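Local coordinates for nitrogenase molybdenum-iron protein beta chain (Clostridium pasteurianum, PDB 4WES) that forms, with the alpha chain, the molybdenum-iron component of nitrogenase, which reduces dinitrogen to ammonium and shares an [8Fe-7S] cluster between the two chains, at residues Leu264-Gly269 with Pro423-Lys428; Ile268-Thr273 with Ser328-Glu333. All blocks are in the same frame, centred on the assembly; numbering follows the deposited sequence.

Interaction 1. Residues Leu264-Gly269 with Pro423-Lys428; sequences LRTPIG and PKVGYK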
# COMPACT_ATOMS: atom_id res chain seq x y z
N LEU B 264 15.35 24.43 -11.89
CA LEU B 264 15.57 23.47 -10.81
C LEU B 264 15.01 22.13 -11.24
O LEU B 264 14.11 22.06 -12.09
CB LEU B 264 14.83 23.93 -9.55
CG LEU B 264 15.35 25.22 -8.91
CD1 LEU B 264 14.35 25.74 -7.89
CD2 LEU B 264 16.72 25.00 -8.27
N ARG B 265 15.53 21.06 -10.67
CA ARG B 265 14.89 19.77 -10.82
C ARG B 265 13.53 19.75 -10.13
O ARG B 265 13.31 20.43 -9.11
CB ARG B 265 15.75 18.73 -10.18
CG ARG B 265 16.87 18.32 -11.04
CD ARG B 265 17.58 17.10 -10.43
NE ARG B 265 18.56 16.76 -11.39
CZ ARG B 265 19.59 15.98 -11.18
NH1 ARG B 265 19.81 15.47 -9.99
NH2 ARG B 265 20.41 15.76 -12.18
N THR B 266 12.63 18.95 -10.67
CA THR B 266 11.43 18.63 -9.90
C THR B 266 11.86 18.19 -8.51
O THR B 266 12.73 17.33 -8.41
CB THR B 266 10.66 17.50 -10.59
OG1 THR B 266 10.37 17.87 -11.95
CG2 THR B 266 9.39 17.19 -9.86
N PRO B 267 11.25 18.75 -7.44
CA PRO B 267 11.83 18.49 -6.12
C PRO B 267 11.34 17.16 -5.55
O PRO B 267 10.41 17.13 -4.73
CB PRO B 267 11.38 19.72 -5.28
CG PRO B 267 10.14 20.19 -5.98
CD PRO B 267 10.42 19.97 -7.45
N ILE B 268 11.96 16.07 -6.01
CA ILE B 268 11.74 14.72 -5.50
C ILE B 268 13.01 14.23 -4.87
O ILE B 268 14.07 14.24 -5.52
CB ILE B 268 11.27 13.77 -6.63
CG1 ILE B 268 9.95 14.24 -7.23
CG2 ILE B 268 11.16 12.34 -6.10
CD1 ILE B 268 9.54 13.49 -8.48
N GLY B 269 12.93 13.78 -3.62
CA GLY B 269 14.08 13.25 -2.90
C GLY B 269 14.85 14.28 -2.11
O GLY B 269 14.39 15.41 -1.92
N PRO B 423 1.28 13.87 -2.32
CA PRO B 423 2.37 14.43 -3.08
C PRO B 423 3.51 13.42 -3.21
O PRO B 423 3.66 12.56 -2.33
CB PRO B 423 2.84 15.60 -2.20
CG PRO B 423 2.53 15.16 -0.80
CD PRO B 423 1.23 14.38 -0.94
N LYS B 424 4.29 13.56 -4.29
CA LYS B 424 5.57 12.92 -4.43
C LYS B 424 6.74 13.86 -4.22
O LYS B 424 7.86 13.38 -4.09
CB LYS B 424 5.71 12.23 -5.82
CG LYS B 424 5.74 13.23 -7.01
CD LYS B 424 5.89 12.64 -8.42
CE LYS B 424 4.87 13.22 -9.42
NZ LYS B 424 4.75 12.35 -10.62
N VAL B 425 6.47 15.17 -4.23
CA VAL B 425 7.51 16.16 -4.08
C VAL B 425 7.73 16.56 -2.62
O VAL B 425 6.89 16.31 -1.74
CB VAL B 425 7.20 17.42 -4.91
CG1 VAL B 425 7.13 17.09 -6.38
CG2 VAL B 425 5.94 18.15 -4.42
N GLY B 426 8.84 17.22 -2.38
CA GLY B 426 9.18 17.70 -1.05
C GLY B 426 9.64 16.60 -0.12
O GLY B 426 9.71 15.43 -0.47
N TYR B 427 10.00 16.98 1.11
CA TYR B 427 10.35 15.98 2.10
C TYR B 427 9.14 15.13 2.44
O TYR B 427 9.28 13.90 2.62
CB TYR B 427 10.95 16.65 3.35
CG TYR B 427 12.09 17.58 3.03
CD1 TYR B 427 13.26 17.11 2.44
CD2 TYR B 427 12.04 18.93 3.32
CE1 TYR B 427 14.33 17.96 2.12
CE2 TYR B 427 13.07 19.78 3.01
CZ TYR B 427 14.22 19.30 2.42
OH TYR B 427 15.24 20.16 2.10
N LYS B 428 7.96 15.73 2.49
CA LYS B 428 6.73 15.01 2.76
C LYS B 428 6.45 13.93 1.71
O LYS B 428 6.10 12.78 2.02
CB LYS B 428 5.58 16.01 2.78
CG LYS B 428 4.19 15.47 3.03
CD LYS B 428 3.04 16.49 3.11
CE LYS B 428 1.72 15.71 3.21
NZ LYS B 428 0.48 16.52 3.02
O HOH W 1 10.21 13.97 -2.76
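Pro267 O takes a hydrogen bond from Gly426 N at 2.8 Å and also lies against Val425 CA. Pro267 is the centre of an inverse gamma turn, closed by Ile268 N bonding back to Thr266 O, and this tight bend turns its carbonyl outward to the other segment.

Ile268 runs outward from this turn. From its CB both branches come up to the same carbonyl oxygen, CG1 3.9 Å and CG2 4.0 Å from Lys424 O. CG1 also touches Val425 CG1, the two side chains crossing at about a right angle. With chi2 at 171° the chain runs on extended, and CD1 ends against the aliphatic part of Lys424, 3.7 Å from its CD. Lys424 bends about its CG-CD bond, at the place Ile268 CD1 touches, and its NZ goes on to a salt bridge with Glu323. Val425 lies alongside the Pro267 ring, Pro267 CG being 4.2 Å from Val425 CB.

Water 1 ties the backbones together a second time: it accepts from Gly269 N and donates to Lys424 O and Gly426 O. The loop between strand 261-264 and helix 270-284 is thus joined to the start of helix 426-448 by one direct and one water-mediated backbone link, so the polar links here run through the backbone, Gly426 N and Gly269 N each having a partner, while the side chains meet through apolar contacts.

Interaction 2. Residues Ile268-Thr273 with Ser328-Glu333; sequences IGVSAT and SKFIIE
Glu333 OE2 is gripped by three donors: Ser271 OG at 2.7 Å, Ser271 N at 2.9 Å, and Lys329 NZ, which adds a salt bridge from one turn back in its own helix. Both Ser271 donors come in on the syn side, 24° out of the carboxylate plane for the N-H and 30° for the hydroxyl, whereas Lys329 NZ sits above that plane. The hydroxyl reaches the carboxylate because chi1 of 65° tucks OG between the backbone N and the carbonyl carbon of Ser271.

The other oxygen, Glu333 OE1, accepts Val270 N at 2.9 Å, also on the syn side but tilted out of the carboxylate plane, and a proton from water 2. That water donates to Ile268 O as well and accepts from Ala272 N. Helix 270-284 begins here with Gly269 at its N-cap, so a glutamate carboxylate from helix 321-333 accepts two N-H groups of its first turn and is linked to a third, Ala272 N, through the water. The N-terminal end of the helix dipole, together with Lys329, would probably stabilise the negative charge of this buried carboxylate.

Beside the polar cluster, Gly269 CA rests over one face of the Phe330 ring in a CH-pi contact, 3.7 Å from the centroid and offset toward the rim. Gly269, with no side chain, lets the backbone come this close to the ring. Val270 CG2 and Ile268 CG2 brush the same ring at 4.4 Å from CE1 and CD2 respectively, and Ala430 and Val434 of helix 426-448 pack on Phe330 too.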
# COMPACT_ATOMS: atom_id res chain seq x y z
N ILE B 268 11.96 16.07 -6.01
CA ILE B 268 11.74 14.72 -5.50
C ILE B 268 13.01 14.23 -4.87
O ILE B 268 14.07 14.24 -5.52
CB ILE B 268 11.27 13.77 -6.63
CG1 ILE B 268 9.95 14.24 -7.23
CG2 ILE B 268 11.16 12.34 -6.10
CD1 ILE B 268 9.54 13.49 -8.48
N GLY B 269 12.93 13.78 -3.62
CA GLY B 269 14.08 13.25 -2.90
C GLY B 269 14.85 14.28 -2.11
O GLY B 269 14.39 15.41 -1.92
N VAL B 270 16.04 13.88 -1.67
CA VAL B 270 16.81 14.71 -0.75
C VAL B 270 17.44 15.89 -1.47
O VAL B 270 17.12 17.05 -1.19
CB VAL B 270 17.87 13.89 0.02
CG1 VAL B 270 18.62 14.79 1.00
CG2 VAL B 270 17.25 12.70 0.75
N SER B 271 18.38 15.64 -2.38
CA SER B 271 19.10 16.74 -3.01
C SER B 271 18.19 17.64 -3.81
O SER B 271 18.35 18.86 -3.79
CB SER B 271 20.27 16.25 -3.85
OG SER B 271 19.84 15.47 -4.95
N ALA B 272 17.20 17.08 -4.50
CA ALA B 272 16.35 17.93 -5.33
C ALA B 272 15.43 18.81 -4.47
O ALA B 272 15.18 19.95 -4.80
CB ALA B 272 15.56 17.10 -6.32
N THR B 273 14.94 18.29 -3.35
CA THR B 273 14.18 19.16 -2.44
C THR B 273 15.11 20.18 -1.78
O THR B 273 14.77 21.37 -1.70
CB THR B 273 13.38 18.37 -1.40
OG1 THR B 273 12.50 17.46 -2.10
CG2 THR B 273 12.54 19.30 -0.56
N SER B 328 15.12 9.13 -10.16
CA SER B 328 16.33 8.32 -10.29
C SER B 328 17.40 8.75 -9.33
O SER B 328 18.09 7.93 -8.71
CB SER B 328 16.84 8.39 -11.73
OG SER B 328 15.96 7.74 -12.64
N LYS B 329 17.56 10.07 -9.16
CA LYS B 329 18.50 10.56 -8.15
C LYS B 329 18.10 10.07 -6.76
O LYS B 329 18.94 9.66 -5.98
CB LYS B 329 18.57 12.11 -8.21
CG LYS B 329 19.52 12.73 -7.20
CD LYS B 329 20.97 12.36 -7.44
CE LYS B 329 21.94 13.34 -6.71
NZ LYS B 329 21.98 12.94 -5.31
N PHE B 330 16.81 10.14 -6.45
CA PHE B 330 16.34 9.70 -5.12
C PHE B 330 16.61 8.21 -4.92
O PHE B 330 17.01 7.79 -3.83
CB PHE B 330 14.88 10.05 -4.95
CG PHE B 330 14.34 9.80 -3.56
CD1 PHE B 330 15.10 10.02 -2.42
CD2 PHE B 330 13.02 9.43 -3.38
CE1 PHE B 330 14.56 9.85 -1.16
CE2 PHE B 330 12.48 9.24 -2.12
CZ PHE B 330 13.26 9.46 -1.00
N ILE B 331 16.39 7.40 -5.96
CA ILE B 331 16.71 5.98 -5.86
C ILE B 331 18.20 5.77 -5.47
O ILE B 331 18.51 4.96 -4.60
CB ILE B 331 16.34 5.28 -7.19
CG1 ILE B 331 14.84 5.25 -7.40
CG2 ILE B 331 16.97 3.89 -7.28
CD1 ILE B 331 14.02 4.57 -6.36
N ILE B 332 19.09 6.51 -6.13
CA ILE B 332 20.49 6.48 -5.76
C ILE B 332 20.71 6.90 -4.31
O ILE B 332 21.46 6.27 -3.55
CB ILE B 332 21.34 7.30 -6.74
CG1 ILE B 332 21.28 6.67 -8.15
CG2 ILE B 332 22.78 7.41 -6.27
CD1 ILE B 332 21.91 7.54 -9.22
N GLU B 333 20.04 7.99 -3.90
CA GLU B 333 20.15 8.47 -2.52
C GLU B 333 19.70 7.45 -1.49
O GLU B 333 20.19 7.45 -0.37
CB GLU B 333 19.35 9.76 -2.37
CG GLU B 333 19.93 10.93 -3.16
CD GLU B 333 19.06 12.17 -3.21
OE1 GLU B 333 17.83 12.06 -3.14
OE2 GLU B 333 19.65 13.25 -3.35
O HOH W 2 16.90 14.19 -5.01

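How the interactions relate
The two contacts have centres about 8 Å apart and share Ile268 and Gly269, the residues that lead from the loop after strand 261-264 into helix 270-284. In chain order, 264-273 comes first, then 328-333 at the end of helix 321-333, and last 423-428, entering helix 426-448. Interaction 1 therefore joins the loop to the start of the late helix, and interaction 2 joins the following helix start to an intervening one. They meet directly at Thr273, whose CG2 lies 3.4 Å from Tyr427 CZ. One short junction thus brings together elements flanking separate parallel sheets of the beta chain, away from its annotated cluster and metal sites.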